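Local coordinates for ABC-type branched-chain amino acid transport systems periplasmic component-like protein (Thermomonospora curvata, PDB 4N03) that probably binds fatty acids as the substrate-binding component of an ABC transporter and is found with palmitic acid bound, at residues V78-G83 / V90-E95; L325-A330 / R344-A349; I372-E377 / G382-E387. One frame throughout, in Å; residues are numbered along the deposited sequence.

Contact 1: V78-G83 / V90-E95; sequences VVRDHG and VSIYTE
Ile-92 of helix 86-96 sets its two branches against strand 74-81. Its CG2 methyl meets the first side-chain carbon of Arg-80, with CG2 to CB at 3.4 Å. The other branch runs on past Arg-80 to the end of the strand. There CD1 lies 3.5 Å from Asp-81 O and 3.8 Å from His-82 CB. With CG1 anti to the carbonyl carbon (chi1 -75°), both branches lie against Arg-80 CB, and CD1 continues to the strand end. Replacing Ile-92 by alanine would probably open a gap beside Arg-80 CB and take away the methyl that covers Asp-81 O and His-82 CB.

The Arg-80 chain bends at its second torsion. In one conformer of each residue, its guanidinium meets Glu-95 OE2 at its edge, near its plane. The salt bridge is long and doubtful, with Arg-80 NE 4.0 Å from Glu-95 OE2, and the two planes are 55° apart.

Further out, the strand end is held by polar bonds, most of them to neighbouring parts of the chain. Asp-81 OD1 accepts from Gly-83 N in an Asx turn and also from Leu-42 N. His-82 NE2 bonds to Leu-107 O. The short segments 78-81 and 90-95 run nearly antiparallel, at 159°, within an alpha/beta domain with a parallel sheet. The chemistry implies a join that rests mainly on apolar contact, with the distant charge pair adding a probably modest attraction.

Contact 2: L325-A330 / R344-A349; sequences LEKACA and RSEANA
Lys-327 reaches from its helix toward Ser-345 and Glu-346 with CG anti to its own carbonyl carbon (chi1 -77°). In one of its two conformers the chain stays extended until chi4 (83°), where it bends and turns NZ toward the carboxylate. Glu-346 starts with CG opposite its backbone N (chi1 178°) and bends at the next bond. The two side chains meet at about a right angle. The motif is a water-bridged ion pair on the surface of this periplasmic binding protein fold. It links the last turns of helix 309-330 to the loop that follows helix 336-343.

The direct pair is long, with Lys-327 NZ 4.0 Å from Glu-346 OE2. A water closes the distance. It accepts from Lys-327 NZ at 2.7 Å and donates to Glu-346 OE2 at 2.6 Å. The water thus bridges the two groups by hydrogen bonds, and the direct attraction is probably weaker than in a close pair. In the same conformer the aliphatic part of the lysine passes the serine, with Lys-327 CD 3.9 Å from Ser-345 OG. That hydroxyl is hydrogen-bonded to Ala-342 O, at the end of helix 336-343, and Lys-327 also touches the Ala-342 side chain.

The helix has another tie close by, since Cys-329 forms a disulfide with Cys-71. On the loop side, the backbone of Glu-346 bonds to that of Phe-359. The second carboxylate oxygen holds the loop itself: Glu-346 OE1 accepts from Asn-348 N at 2.9 Å through its anti lone pair, the one turned away from OE2.

Contact 3: I372-E377 / G382-E387; sequences IIKPDE and GAVIVE
A beta hairpin of strands 370-375 and 383-390 carries a classic beta bulge, where Val-386 and Glu-387 both face Ile-372. Ile-372 O is gripped twice, by Val-386 N at 2.7 Å and by Glu-387 N at 2.9 Å. Ile-372 N returns a bond to Glu-387 O. Beyond the bulge, Lys-374 and Val-384 form a hydrogen-bonded pair: Lys-374 N to Val-384 O is 3.0 Å and Val-384 N to Lys-374 O is 2.9 Å. Toward the turn, Asp-376 N bonds to Gly-382 O from above the carbonyl plane.

On one face Lys-374 and Val-384 run alongside each other in the same direction. Val-386 crosses the lysine chain at about a right angle, and its CG2 sits 3.5 Å from Lys-374 CG. The lysine then bends at chi3 and chi4 (-69° and -64°), folding NZ back to Pro-375 O at 2.8 Å. NZ also bonds to Val-272 O. Asp-376 slants over the valine, with OD2 3.4 Å from Val-384 CG1, while its OD1 bonds to Lys-378 N. Away from that face, Ile-373 CD1 touches Ala-383 CB at 4.0 Å in one conformer of the isoleucine.

The hairpin ends a mixed sheet. Strand 370-375 runs antiparallel to strand 275-279, where Ile-373 packs on Ile-277 and Thr-279. Strand 383-390 is outermost in the sheet, and Trp-158 of helix 148-161 packs against Ile-372 and Val-386.

How the contacts relate
Following the chain from the N terminus, the three contacts come in series; none nests in or crosses another. Contact 1 closes first, over a short connection, and joins an edge strand of the parallel four-stranded sheet to the helix after it. Contact 2 closes a longer loop that includes strand 333-334 and helix 336-343. It joins the end of helix 309-330 to the loop after helix 336-343. Contact 3 closes the tight hairpin and pairs the last two strands of the mixed sheet. Contacts 1 and 3 lie on opposite sides of the chain's centre, with centres 33 Å apart. His-82 and Ile-373 each have side chains about 8 Å from the bound palmitic acid.

Contact 1: V78-G83 / V90-E95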
ATOM      1  N   VAL A  78     -15.606 -11.386  -3.604  1.00 13.25           N
ATOM      2  CA  VAL A  78     -15.451 -11.630  -5.021  0.60 12.71           C
ATOM      3  C   VAL A  78     -14.248 -10.870  -5.531  1.00 13.78           C
ATOM      4  O   VAL A  78     -14.006  -9.740  -5.132  1.00 16.78           O
ATOM      5  CB  VAL A  78     -16.700 -11.296  -5.845  0.60 16.74           C
ATOM      6  CG1 VAL A  78     -17.891 -12.057  -5.307  0.60 18.61           C
ATOM      7  CG2 VAL A  78     -17.014  -9.826  -5.865  0.60 17.23           C
ATOM      8  N   VAL A  79     -13.461 -11.567  -6.341  1.00 14.29           N
ATOM      9  CA  VAL A  79     -12.150 -11.092  -6.733  1.00 13.92           C
ATOM     10  C   VAL A  79     -12.090 -10.864  -8.212  1.00 15.46           C
ATOM     11  O   VAL A  79     -12.387 -11.775  -8.982  1.00 19.04           O
ATOM     12  CB  VAL A  79     -11.017 -12.064  -6.318  1.00 15.96           C
ATOM     13  CG1 VAL A  79      -9.668 -11.583  -6.798  1.00 16.66           C
ATOM     14  CG2 VAL A  79     -11.021 -12.266  -4.830  1.00 15.48           C
ATOM     15  N   ARG A  80     -11.660  -9.657  -8.603  1.00 14.21           N
ATOM     16  CA  ARG A  80     -11.417  -9.295  -9.995  0.60 15.21           C
ATOM     17  C   ARG A  80      -9.985  -8.799 -10.185  1.00 13.34           C
ATOM     18  O   ARG A  80      -9.418  -8.141  -9.319  1.00 13.99           O
ATOM     19  CB  ARG A  80     -12.373  -8.221 -10.489  0.60 18.00           C
ATOM     20  CG  ARG A  80     -13.796  -8.694 -10.708  0.60 22.34           C
ATOM     21  CD  ARG A  80     -13.911  -9.505 -11.983  0.60 24.61           C
ATOM     22  NE  ARG A  80     -15.310  -9.786 -12.250  0.60 28.86           N
ATOM     23  CZ  ARG A  80     -16.002 -10.733 -11.642  0.60 26.25           C
ATOM     24  NH1 ARG A  80     -15.413 -11.524 -10.759  0.60 24.37           N
ATOM     25  NH2 ARG A  80     -17.276 -10.889 -11.943  0.60 30.00           N
ATOM     26  N   ASP A  81      -9.413  -9.121 -11.336  1.00 13.74           N
ATOM     27  CA  ASP A  81      -8.031  -8.773 -11.710  1.00 12.36           C
ATOM     28  C   ASP A  81      -8.052  -7.661 -12.746  1.00 12.68           C
ATOM     29  O   ASP A  81      -8.478  -7.898 -13.875  1.00 14.39           O
ATOM     30  CB  ASP A  81      -7.334 -10.017 -12.250  1.00 13.42           C
ATOM     31  CG  ASP A  81      -5.928  -9.758 -12.708  1.00 12.92           C
ATOM     32  OD1 ASP A  81      -5.323  -8.744 -12.333  1.00 12.17           O
ATOM     33  OD2 ASP A  81      -5.398 -10.569 -13.474  1.00 15.85           O
ATOM     34  N   HIS A  82      -7.606  -6.450 -12.393  1.00 12.03           N
ATOM     35  CA  HIS A  82      -7.494  -5.386 -13.369  1.00 11.99           C
ATOM     36  C   HIS A  82      -6.152  -5.338 -14.063  1.00 12.38           C
ATOM     37  O   HIS A  82      -5.978  -4.513 -14.970  1.00 13.12           O
ATOM     38  CB  HIS A  82      -7.847  -4.015 -12.776  1.00 12.62           C
ATOM     39  CG  HIS A  82      -7.056  -3.616 -11.591  1.00 11.35           C
ATOM     40  ND1 HIS A  82      -5.674  -3.559 -11.577  1.00 12.44           N
ATOM     41  CD2 HIS A  82      -7.472  -3.150 -10.384  1.00 11.35           C
ATOM     42  CE1 HIS A  82      -5.284  -3.078 -10.411  1.00 10.77           C
ATOM     43  NE2 HIS A  82      -6.348  -2.844  -9.668  1.00 11.53           N
ATOM     44  N   GLY A  83      -5.177  -6.156 -13.656  1.00 11.85           N
ATOM     45  CA  GLY A  83      -3.907  -6.267 -14.342  1.00 12.36           C
ATOM     46  C   GLY A  83      -3.046  -5.008 -14.254  1.00 11.56           C
ATOM     47  O   GLY A  83      -2.120  -4.795 -15.031  1.00 11.98           O
ATOM     48  N   VAL A  90     -12.058   0.283 -14.044  1.00 14.12           N
ATOM     49  CA  VAL A  90     -13.369   0.899 -14.227  1.00 16.89           C
ATOM     50  C   VAL A  90     -14.464  -0.080 -14.643  1.00 16.80           C
ATOM     51  O   VAL A  90     -15.584  -0.070 -14.115  1.00 17.80           O
ATOM     52  CB  VAL A  90     -13.320   2.033 -15.214  1.00 17.27           C
ATOM     53  CG1 VAL A  90     -14.700   2.579 -15.538  1.00 19.84           C
ATOM     54  CG2 VAL A  90     -12.461   3.187 -14.695  1.00 18.53           C
ATOM     55  N   SER A  91     -14.169  -0.857 -15.647  1.00 18.28           N
ATOM     56  CA  SER A  91     -15.054  -1.909 -16.091  0.60 18.43           C
ATOM     57  C   SER A  91     -15.402  -2.858 -14.933  1.00 17.27           C
ATOM     58  O   SER A  91     -16.559  -3.204 -14.725  1.00 17.33           O
ATOM     59  CB  SER A  91     -14.376  -2.679 -17.234  0.60 20.95           C
ATOM     60  OG  SER A  91     -15.241  -3.670 -17.747  0.60 23.56           O
ATOM     61  N   ILE A  92     -14.380  -3.262 -14.157  1.00 17.01           N
ATOM     62  CA  ILE A  92     -14.597  -4.122 -12.993  1.00 17.53           C
ATOM     63  C   ILE A  92     -15.468  -3.430 -11.965  1.00 16.70           C
ATOM     64  O   ILE A  92     -16.400  -3.995 -11.465  1.00 16.26           O
ATOM     65  CB  ILE A  92     -13.277  -4.556 -12.355  1.00 16.84           C
ATOM     66  CG1 ILE A  92     -12.648  -5.636 -13.251  1.00 17.09           C
ATOM     67  CG2 ILE A  92     -13.474  -5.061 -10.926  1.00 18.40           C
ATOM     68  CD1 ILE A  92     -11.176  -5.894 -13.024  1.00 19.43           C
ATOM     69  N   TYR A  93     -15.186  -2.141 -11.698  1.00 15.76           N
ATOM     70  CA  TYR A  93     -15.985  -1.417 -10.737  1.00 14.68           C
ATOM     71  C   TYR A  93     -17.455  -1.476 -11.148  1.00 14.56           C
ATOM     72  O   TYR A  93     -18.331  -1.721 -10.333  1.00 15.89           O
ATOM     73  CB  TYR A  93     -15.490   0.029 -10.588  1.00 14.48           C
ATOM     74  CG  TYR A  93     -16.272   0.791  -9.546  1.00 13.96           C
ATOM     75  CD1 TYR A  93     -17.435   1.465  -9.896  1.00 13.96           C
ATOM     76  CD2 TYR A  93     -15.939   0.732  -8.216  1.00 13.22           C
ATOM     77  CE1 TYR A  93     -18.203   2.100  -8.930  1.00 13.63           C
ATOM     78  CE2 TYR A  93     -16.696   1.380  -7.251  1.00 12.96           C
ATOM     79  CZ  TYR A  93     -17.830   2.066  -7.619  1.00 12.74           C
ATOM     80  OH  TYR A  93     -18.582   2.665  -6.649  1.00 14.67           O
ATOM     81  N   THR A  94     -17.739  -1.248 -12.411  1.00 16.02           N
ATOM     82  CA  THR A  94     -19.142  -1.185 -12.831  1.00 17.63           C
ATOM     83  C   THR A  94     -19.790  -2.572 -12.773  1.00 17.92           C
ATOM     84  O   THR A  94     -21.009  -2.659 -12.623  1.00 20.25           O
ATOM     85  CB  THR A  94     -19.282  -0.595 -14.205  1.00 21.75           C
ATOM     86  OG1 THR A  94     -18.648  -1.439 -15.114  1.00 26.31           O
ATOM     87  CG2 THR A  94     -18.652   0.730 -14.335  1.00 22.13           C
ATOM     88  N   GLU A  95     -18.997  -3.638 -12.849  1.00 18.83           N
ATOM     89  CA  GLU A  95     -19.507  -5.010 -12.691  0.70 18.97           C
ATOM     90  C   GLU A  95     -19.769  -5.396 -11.242  1.00 19.78           C
ATOM     91  O   GLU A  95     -20.508  -6.363 -10.954  1.00 22.28           O
ATOM     92  CB  GLU A  95     -18.482  -6.002 -13.200  0.70 20.31           C
ATOM     93  CG  GLU A  95     -18.179  -6.011 -14.671  0.70 25.31           C
ATOM     94  CD  GLU A  95     -17.159  -7.099 -14.980  0.70 32.74           C
ATOM     95  OE1 GLU A  95     -15.920  -6.830 -14.977  0.70 34.00           O
ATOM     96  OE2 GLU A  95     -17.587  -8.264 -15.143  0.70 53.33           O
TER

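Contact 2: L325-A330 / R344-A349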
ATOM      1  N   LEU A 325     -17.838  -3.528   9.944  1.00 12.48           N
ATOM      2  CA  LEU A 325     -19.035  -4.322   9.761  1.00 12.43           C
ATOM      3  C   LEU A 325     -19.656  -4.730  11.102  1.00 13.36           C
ATOM      4  O   LEU A 325     -20.861  -4.710  11.258  1.00 13.75           O
ATOM      5  CB  LEU A 325     -18.742  -5.590   8.945  1.00 12.63           C
ATOM      6  CG  LEU A 325     -18.454  -5.409   7.444  1.00 13.63           C
ATOM      7  CD1 LEU A 325     -17.806  -6.653   6.864  1.00 13.85           C
ATOM      8  CD2 LEU A 325     -19.750  -5.087   6.717  1.00 14.34           C
ATOM      9  N   GLU A 326     -18.813  -5.075  12.058  1.00 14.03           N
ATOM     10  CA  GLU A 326     -19.299  -5.468  13.374  0.70 15.63           C
ATOM     11  C   GLU A 326     -19.988  -4.301  14.090  1.00 14.66           C
ATOM     12  O   GLU A 326     -21.050  -4.500  14.726  1.00 16.90           O
ATOM     13  CB  GLU A 326     -18.156  -6.010  14.213  0.70 17.51           C
ATOM     14  CG  GLU A 326     -17.680  -7.381  13.766  0.70 18.39           C
ATOM     15  CD  GLU A 326     -16.445  -7.843  14.521  0.70 22.78           C
ATOM     16  OE1 GLU A 326     -15.746  -6.997  15.109  0.70 28.51           O
ATOM     17  OE2 GLU A 326     -16.195  -9.066  14.532  0.70 30.27           O
ATOM     18  N   LYS A 327     -19.437  -3.095  13.997  1.00 14.44           N
ATOM     19  CA  LYS A 327     -20.064  -1.928  14.625  0.60 14.07           C
ATOM     20  C   LYS A 327     -21.369  -1.589  13.903  1.00 13.56           C
ATOM     21  O   LYS A 327     -22.400  -1.268  14.524  1.00 15.06           O
ATOM     22  CB  LYS A 327     -19.113  -0.732  14.601  0.60 16.42           C
ATOM     23  CG  LYS A 327     -17.971  -0.697  15.623  0.60 18.84           C
ATOM     24  CD  LYS A 327     -17.145   0.571  15.406  0.60 23.98           C
ATOM     25  CE  LYS A 327     -15.796   0.559  16.089  0.60 27.58           C
ATOM     26  NZ  LYS A 327     -14.797  -0.154  15.261  0.60 28.09           N
ATOM     27  N   ALA A 328     -21.364  -1.654  12.571  1.00 12.58           N
ATOM     28  CA  ALA A 328     -22.582  -1.400  11.817  1.00 13.39           C
ATOM     29  C   ALA A 328     -23.686  -2.394  12.124  1.00 13.75           C
ATOM     30  O   ALA A 328     -24.849  -2.047  12.258  1.00 13.65           O
ATOM     31  CB  ALA A 328     -22.260  -1.360  10.344  1.00 13.48           C
ATOM     32  N   CYS A 329     -23.322  -3.675  12.240  1.00 15.70           N
ATOM     33  CA  CYS A 329     -24.217  -4.749  12.679  1.00 17.85           C
ATOM     34  C   CYS A 329     -24.875  -4.418  13.998  1.00 15.11           C
ATOM     35  O   CYS A 329     -26.098  -4.598  14.166  1.00 17.57           O
ATOM     36  CB  CYS A 329     -23.382  -6.084  12.870  1.00 19.07           C
ATOM     37  SG  CYS A 329     -24.089  -7.348  13.927  1.00 24.28           S
ATOM     38  N   ALA A 330     -24.064  -3.994  14.948  1.00 17.31           N
ATOM     39  CA  ALA A 330     -24.570  -3.703  16.283  1.00 20.29           C
ATOM     40  C   ALA A 330     -25.551  -2.540  16.224  1.00 18.02           C
ATOM     41  O   ALA A 330     -26.442  -2.478  17.035  1.00 20.41           O
ATOM     42  CB  ALA A 330     -23.429  -3.384  17.223  1.00 21.57           C
ATOM     43  N   ARG A 344     -15.637   5.450  10.333  1.00 12.22           N
ATOM     44  CA  ARG A 344     -15.137   6.819  10.587  1.00 13.06           C
ATOM     45  C   ARG A 344     -15.339   7.240  12.023  1.00 15.49           C
ATOM     46  O   ARG A 344     -15.002   8.390  12.358  1.00 16.10           O
ATOM     47  CB  ARG A 344     -15.797   7.835   9.679  1.00 14.70           C
ATOM     48  CG  ARG A 344     -15.456   7.676   8.211  1.00 17.57           C
ATOM     49  CD  ARG A 344     -14.268   8.449   7.788  1.00 15.46           C
ATOM     50  NE  ARG A 344     -13.799   8.145   6.450  1.00 13.60           N
ATOM     51  CZ  ARG A 344     -12.532   7.945   6.144  1.00 12.28           C
ATOM     52  NH1 ARG A 344     -11.590   8.026   7.038  1.00 13.32           N
ATOM     53  NH2 ARG A 344     -12.197   7.719   4.883  1.00 12.66           N
ATOM     54  N   SER A 345     -15.911   6.374  12.855  1.00 12.63           N
ATOM     55  CA  SER A 345     -15.980   6.573  14.297  1.00 14.61           C
ATOM     56  C   SER A 345     -14.711   6.192  15.017  1.00 16.02           C
ATOM     57  O   SER A 345     -14.555   6.537  16.183  1.00 17.71           O
ATOM     58  CB  SER A 345     -17.205   5.886  14.879  1.00 16.07           C
ATOM     59  OG  SER A 345     -17.024   4.471  14.945  1.00 19.28           O
ATOM     60  N   GLU A 346     -13.763   5.563  14.324  1.00 15.83           N
ATOM     61  CA  GLU A 346     -12.542   5.030  14.980  1.00 14.76           C
ATOM     62  C   GLU A 346     -11.403   5.976  14.917  1.00 13.67           C
ATOM     63  O   GLU A 346     -10.812   6.210  13.822  1.00 14.49           O
ATOM     64  CB  GLU A 346     -12.178   3.708  14.275  1.00 14.95           C
ATOM     65  CG  GLU A 346     -10.919   3.049  14.784  1.00 16.83           C
ATOM     66  CD  GLU A 346     -10.993   2.738  16.253  1.00 16.05           C
ATOM     67  OE1 GLU A 346     -10.535   3.522  17.083  1.00 18.07           O
ATOM     68  OE2 GLU A 346     -11.525   1.663  16.622  1.00 21.92           O
ATOM     69  N   ALA A 347     -11.079   6.630  16.007  1.00 13.34           N
ATOM     70  CA  ALA A 347      -9.964   7.567  16.132  1.00 13.75           C
ATOM     71  C   ALA A 347      -8.627   6.944  16.504  1.00 14.91           C
ATOM     72  O   ALA A 347      -7.590   7.594  16.427  1.00 16.93           O
ATOM     73  CB  ALA A 347     -10.301   8.659  17.134  1.00 15.41           C
ATOM     74  N   ASN A 348      -8.627   5.702  16.891  1.00 13.49           N
ATOM     75  CA  ASN A 348      -7.448   5.078  17.521  1.00 15.01           C
ATOM     76  C   ASN A 348      -7.338   3.622  17.135  1.00 14.41           C
ATOM     77  O   ASN A 348      -7.345   2.696  17.995  1.00 17.36           O
ATOM     78  CB  ASN A 348      -7.610   5.212  19.054  1.00 16.96           C
ATOM     79  CG  ASN A 348      -6.355   4.913  19.830  1.00 18.91           C
ATOM     80  OD1 ASN A 348      -5.264   5.242  19.399  1.00 24.59           O
ATOM     81  ND2 ASN A 348      -6.516   4.322  21.032  1.00 21.53           N
ATOM     82  N   ALA A 349      -7.150   3.347  15.867  1.00 12.18           N
ATOM     83  CA  ALA A 349      -7.011   1.964  15.411  1.00 12.32           C
ATOM     84  C   ALA A 349      -5.595   1.472  15.648  1.00 11.10           C
ATOM     85  O   ALA A 349      -4.606   2.139  15.425  1.00 13.04           O
ATOM     86  CB  ALA A 349      -7.337   1.856  13.949  1.00 14.93           C
TER
HETATM   87  O   HOH W   1     -12.162  -0.193  14.931  1.00 48.24           O

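Contact 3: I372-E377 / G382-E387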
ATOM      1  N   ILE A 372      11.975   2.349   7.682  1.00  9.05           N
ATOM      2  CA  ILE A 372      12.901   2.026   6.588  1.00  9.12           C
ATOM      3  C   ILE A 372      13.171   0.510   6.733  1.00  9.39           C
ATOM      4  O   ILE A 372      13.589   0.073   7.817  1.00  9.99           O
ATOM      5  CB  ILE A 372      14.214   2.795   6.647  1.00  9.48           C
ATOM      6  CG1 ILE A 372      13.978   4.287   6.702  1.00  9.92           C
ATOM      7  CG2 ILE A 372      15.100   2.367   5.466  1.00 10.86           C
ATOM      8  CD1 ILE A 372      13.284   4.880   5.500  1.00 12.13           C
ATOM      9  N   ILE A 373      12.965  -0.246   5.681  1.00  8.83           N
ATOM     10  CA  ILE A 373      13.209  -1.672   5.655  0.70  9.13           C
ATOM     11  C   ILE A 373      14.229  -1.975   4.577  1.00  9.78           C
ATOM     12  O   ILE A 373      14.489  -1.167   3.686  1.00 10.40           O
ATOM     13  CB  ILE A 373      11.899  -2.507   5.524  0.70 11.65           C
ATOM     14  CG1 ILE A 373      11.326  -2.453   4.147  0.70 12.49           C
ATOM     15  CG2 ILE A 373      10.903  -2.106   6.599  0.70 12.55           C
ATOM     16  CD1 ILE A 373      10.143  -3.343   3.965  0.70 13.18           C
ATOM     17  N   LYS A 374      14.793  -3.179   4.608  1.00  9.95           N
ATOM     18  CA  LYS A 374      15.626  -3.646   3.503  1.00  9.95           C
ATOM     19  C   LYS A 374      15.285  -5.106   3.210  1.00  9.60           C
ATOM     20  O   LYS A 374      14.923  -5.900   4.126  1.00 10.58           O
ATOM     21  CB  LYS A 374      17.104  -3.517   3.785  1.00 10.62           C
ATOM     22  CG  LYS A 374      17.562  -4.400   4.941  1.00 11.38           C
ATOM     23  CD  LYS A 374      19.040  -4.284   5.241  1.00 12.54           C
ATOM     24  CE  LYS A 374      19.946  -4.870   4.163  1.00 13.63           C
ATOM     25  NZ  LYS A 374      19.790  -6.354   3.977  1.00 13.98           N
ATOM     26  N   PRO A 375      15.459  -5.515   1.961  1.00 10.05           N
ATOM     27  CA  PRO A 375      15.424  -6.933   1.619  1.00 10.64           C
ATOM     28  C   PRO A 375      16.431  -7.753   2.416  1.00 10.68           C
ATOM     29  O   PRO A 375      17.545  -7.297   2.661  1.00 11.25           O
ATOM     30  CB  PRO A 375      15.756  -6.944   0.150  1.00 10.28           C
ATOM     31  CG  PRO A 375      15.336  -5.620  -0.341  1.00 10.39           C
ATOM     32  CD  PRO A 375      15.691  -4.679   0.770  1.00 11.44           C
ATOM     33  N   ASP A 376      16.035  -8.977   2.801  1.00 10.63           N
ATOM     34  CA  ASP A 376      16.890  -9.922   3.561  0.70 12.48           C
ATOM     35  C   ASP A 376      16.375 -11.303   3.343  1.00 13.40           C
ATOM     36  O   ASP A 376      15.249 -11.570   3.672  1.00 15.01           O
ATOM     37  CB  ASP A 376      16.826  -9.559   5.028  0.70 13.07           C
ATOM     38  CG  ASP A 376      17.860 -10.286   5.887  0.70 14.57           C
ATOM     39  OD1 ASP A 376      18.441 -11.318   5.454  0.70 18.13           O
ATOM     40  OD2 ASP A 376      18.081  -9.810   7.013  0.70 15.43           O
ATOM     41  N   GLU A 377      17.180 -12.140   2.742  1.00 14.85           N
ATOM     42  CA  GLU A 377      16.735 -13.486   2.460  0.60 17.41           C
ATOM     43  C   GLU A 377      16.584 -14.347   3.723  1.00 17.51           C
ATOM     44  O   GLU A 377      15.871 -15.342   3.716  1.00 23.98           O
ATOM     45  CB  GLU A 377      17.685 -14.126   1.454  0.60 20.53           C
ATOM     46  CG  GLU A 377      19.040 -14.545   2.007  0.60 23.69           C
ATOM     47  CD  GLU A 377      20.082 -13.425   2.163  0.60 26.30           C
ATOM     48  OE1 GLU A 377      19.793 -12.170   2.195  0.60 21.88           O
ATOM     49  OE2 GLU A 377      21.258 -13.848   2.239  0.60 28.73           O
ATOM     50  N   GLY A 382      11.019 -11.812   3.885  1.00 12.33           N
ATOM     51  CA  GLY A 382      12.011 -11.319   2.927  1.00 12.46           C
ATOM     52  C   GLY A 382      12.501  -9.907   3.181  1.00 11.72           C
ATOM     53  O   GLY A 382      13.112  -9.318   2.297  1.00 11.32           O
ATOM     54  N   ALA A 383      12.299  -9.384   4.385  1.00 10.62           N
ATOM     55  CA  ALA A 383      12.684  -8.002   4.681  1.00 11.29           C
ATOM     56  C   ALA A 383      12.849  -7.853   6.175  1.00 11.45           C
ATOM     57  O   ALA A 383      12.182  -8.527   6.954  1.00 12.31           O
ATOM     58  CB  ALA A 383      11.671  -6.993   4.152  1.00 13.22           C
ATOM     59  N   VAL A 384      13.684  -6.882   6.570  1.00 11.57           N
ATOM     60  CA  VAL A 384      13.893  -6.563   7.991  0.70 10.68           C
ATOM     61  C   VAL A 384      13.835  -5.055   8.174  1.00  9.91           C
ATOM     62  O   VAL A 384      14.178  -4.271   7.279  1.00 10.45           O
ATOM     63  CB  VAL A 384      15.245  -7.075   8.571  0.70 12.37           C
ATOM     64  CG1 VAL A 384      15.330  -8.584   8.632  0.70 12.67           C
ATOM     65  CG2 VAL A 384      16.455  -6.568   7.841  0.70 12.91           C
ATOM     66  N   ILE A 385      13.446  -4.651   9.366  1.00 10.41           N
ATOM     67  CA  ILE A 385      13.472  -3.230   9.739  1.00 10.54           C
ATOM     68  C   ILE A 385      14.902  -2.751   9.878  1.00 11.23           C
ATOM     69  O   ILE A 385      15.722  -3.361  10.578  1.00 13.83           O
ATOM     70  CB  ILE A 385      12.697  -3.050  11.059  1.00 11.84           C
ATOM     71  CG1 ILE A 385      11.224  -3.301  10.821  1.00 13.04           C
ATOM     72  CG2 ILE A 385      12.920  -1.648  11.622  1.00 12.98           C
ATOM     73  CD1 ILE A 385      10.383  -3.417  12.091  1.00 14.43           C
ATOM     74  N   VAL A 386      15.207  -1.639   9.217  1.00 10.74           N
ATOM     75  CA  VAL A 386      16.463  -0.927   9.396  1.00 11.12           C
ATOM     76  C   VAL A 386      16.230   0.241  10.347  1.00 11.80           C
ATOM     77  O   VAL A 386      17.029   0.465  11.247  1.00 14.75           O
ATOM     78  CB  VAL A 386      17.016  -0.439   8.029  1.00 11.47           C
ATOM     79  CG1 VAL A 386      18.289   0.371   8.194  1.00 13.61           C
ATOM     80  CG2 VAL A 386      17.319  -1.680   7.196  1.00 13.48           C
ATOM     81  N   GLU A 387      15.133   0.974  10.148  1.00 11.43           N
ATOM     82  CA  GLU A 387      14.770   2.078  11.037  1.00 11.14           C
ATOM     83  C   GLU A 387      13.361   1.893  11.451  1.00 11.30           C
ATOM     84  O   GLU A 387      12.459   1.763  10.622  1.00 11.50           O
ATOM     85  CB  GLU A 387      14.936   3.416  10.319  1.00 12.71           C
ATOM     86  CG  GLU A 387      14.928   4.629  11.214  1.00 14.81           C
ATOM     87  CD  GLU A 387      16.154   4.702  12.084  1.00 21.00           C
ATOM     88  OE1 GLU A 387      17.269   4.441  11.588  1.00 22.13           O
ATOM     89  OE2 GLU A 387      16.000   5.087  13.240  1.00 37.72           O
TER